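Local structure of protein (o6-methylguanine-dna methyltransferase) (Thermococcus kodakarensis, 1MGT) at residues M1-E5 / S55-S61. The protein repairs O6-methylguanine and O4-methylthymine in DNA by transferring the methyl group irreversibly to one of its own cysteines, which inactivates the enzyme. Sequence-based numbering, arbitrary orientation.
Sequences MLSVE and SLDVQPS
S3 OG donates to Q59 O at 2.6 Å and accepts from S61 OG. The backbones form a single parallel beta bridge, L2 with V58, that lays the loop along strand 2-9. This is an outermost strand of the antiparallel sheet in the RNase H-like N-terminal domain. The hydroxyl of the buried S3 is gripped by two bonds, one as donor and one as acceptor. S3 places OG anti to its carbonyl carbon (chi1 -63°), within range of both partners. S61 OG also caps Y63 N, at the turn into helix 63-71. In the bridge, L2 N donates to D57 O at 2.9 Å, and Q59 N donates back to L2 O. V58 CA adds a CA-H...O contact to the same oxygen, at 3.2 Å. Beyond the bridge, M1 N, the chain terminus, donates to S55 O at 2.8 Å. Farther along, one water links V4 N to Q59 O, and another joins E5 OE1 to S61 O.

Beside M1, the D57 carboxylate bonds to two side chains of its own loop. Its OD1 accepts a hydrogen bond from S55 OG, which meets it on the anti side, out of the carboxylate plane. Its OD2 offers the anti lone pair to Q59 NE2 at 2.9 Å, with the oxygen close to the amide plane. An alanine here would probably leave S55 OG and Q59 NE2 without the carboxylate they both bond to, and the Q59 amide free to turn.

The apolar contacts are few. L2 points at the loop and its CB lies 4.2 Å from L56 CD2, while its side chain also touches I40 of helix 33-49. M1 runs obliquely across D57 and Q59, and its SD rests 3.6 Å from Q59 CG.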
loop_
_atom_site.group_PDB
_atom_site.type_symbol
_atom_site.label_atom_id
_atom_site.label_comp_id
_atom_site.label_asym_id
_atom_site.label_seq_id
_atom_site.Cartn_x
_atom_site.Cartn_y
_atom_site.Cartn_z
ATOM N N MET A 1 3.236 3.330 17.172
ATOM C CA MET A 1 4.708 3.307 17.014
ATOM C C MET A 1 5.062 3.376 15.510
ATOM O O MET A 1 4.183 3.047 14.700
ATOM C CB MET A 1 5.293 2.032 17.601
ATOM C CG MET A 1 5.187 1.930 19.140
ATOM S SD MET A 1 5.785 0.300 19.664
ATOM C CE MET A 1 4.218 -0.593 19.734
ATOM N N LEU A 2 6.275 3.767 15.221
ATOM C CA LEU A 2 6.745 3.877 13.832
ATOM C C LEU A 2 8.089 3.212 13.662
ATOM O O LEU A 2 9.026 3.367 14.479
ATOM C CB LEU A 2 6.855 5.385 13.506
ATOM C CG LEU A 2 7.535 5.731 12.167
ATOM C CD1 LEU A 2 6.667 5.268 11.002
ATOM C CD2 LEU A 2 7.740 7.230 12.053
ATOM N N SER A 3 8.266 2.455 12.574
ATOM C CA SER A 3 9.500 1.799 12.249
ATOM C C SER A 3 9.874 2.252 10.823
ATOM O O SER A 3 8.978 2.220 9.973
ATOM C CB SER A 3 9.479 0.275 12.257
ATOM O OG SER A 3 9.191 -0.223 13.537
ATOM N N VAL A 4 11.110 2.668 10.654
ATOM C CA VAL A 4 11.579 3.149 9.343
ATOM C C VAL A 4 12.858 2.415 8.973
ATOM O O VAL A 4 13.768 2.308 9.805
ATOM C CB VAL A 4 11.806 4.661 9.365
ATOM C CG1 VAL A 4 12.547 5.164 8.136
ATOM C CG2 VAL A 4 10.468 5.414 9.465
ATOM N N GLU A 5 12.945 1.916 7.722
ATOM C CA GLU A 5 14.161 1.208 7.336
ATOM C C GLU A 5 14.430 1.431 5.845
ATOM O O GLU A 5 13.504 1.629 5.061
ATOM C CB GLU A 5 14.036 -0.289 7.641
ATOM C CG GLU A 5 15.273 -1.080 7.318
ATOM C CD GLU A 5 15.280 -2.507 7.804
ATOM O OE1 GLU A 5 14.369 -2.924 8.542
ATOM O OE2 GLU A 5 16.228 -3.239 7.403
ATOM N N SER A 55 0.743 6.973 17.314
ATOM C CA SER A 55 1.935 7.415 17.980
ATOM C C SER A 55 3.116 7.206 17.000
ATOM O O SER A 55 3.281 6.082 16.555
ATOM C CB SER A 55 2.250 6.603 19.260
ATOM O OG SER A 55 3.180 7.423 19.960
ATOM N N LEU A 56 3.878 8.238 16.726
ATOM C CA LEU A 56 4.984 8.147 15.801
ATOM C C LEU A 56 6.357 8.074 16.447
ATOM O O LEU A 56 7.359 8.461 15.822
ATOM C CB LEU A 56 4.907 9.223 14.729
ATOM C CG LEU A 56 3.623 9.219 13.876
ATOM C CD1 LEU A 56 3.663 10.388 12.913
ATOM C CD2 LEU A 56 3.499 7.894 13.107
ATOM N N ASP A 57 6.386 7.571 17.672
ATOM C CA ASP A 57 7.672 7.356 18.348
ATOM C C ASP A 57 8.368 6.212 17.578
ATOM O O ASP A 57 7.749 5.149 17.320
ATOM C CB ASP A 57 7.478 6.917 19.783
ATOM C CG ASP A 57 6.428 5.854 19.999
ATOM O OD1 ASP A 57 5.254 6.040 19.589
ATOM O OD2 ASP A 57 6.762 4.830 20.601
ATOM N N VAL A 58 9.621 6.397 17.257
ATOM C CA VAL A 58 10.371 5.387 16.504
ATOM C C VAL A 58 10.806 4.230 17.360
ATOM O O VAL A 58 11.476 4.366 18.384
ATOM C CB VAL A 58 11.578 6.027 15.792
ATOM C CG1 VAL A 58 12.356 5.009 14.961
ATOM C CG2 VAL A 58 11.121 7.201 14.955
ATOM N N GLN A 59 10.420 3.026 16.942
ATOM C CA GLN A 59 10.720 1.785 17.617
ATOM C C GLN A 59 11.159 0.712 16.607
ATOM O O GLN A 59 10.692 0.673 15.471
ATOM C CB GLN A 59 9.485 1.263 18.361
ATOM C CG GLN A 59 8.803 2.219 19.339
ATOM C CD GLN A 59 9.674 2.591 20.530
ATOM O OE1 GLN A 59 10.635 1.902 20.846
ATOM N NE2 GLN A 59 9.364 3.697 21.211
ATOM N N PRO A 60 12.059 -0.159 17.032
ATOM C CA PRO A 60 12.537 -1.251 16.214
ATOM C C PRO A 60 11.429 -2.274 16.004
ATOM O O PRO A 60 10.567 -2.539 16.852
ATOM C CB PRO A 60 13.664 -1.898 17.018
ATOM C CG PRO A 60 13.920 -1.000 18.179
ATOM C CD PRO A 60 12.665 -0.190 18.395
ATOM N N SER A 61 11.415 -2.846 14.785
ATOM C CA SER A 61 10.407 -3.865 14.508
ATOM C C SER A 61 10.822 -4.575 13.206
ATOM O O SER A 61 11.710 -4.077 12.525
ATOM C CB SER A 61 8.998 -3.379 14.472
ATOM O OG SER A 61 8.490 -3.144 13.184
HETATM O O HOH W 1 12.668 1.815 13.126
HETATM O O HOH W 2 12.437 -4.569 9.732
#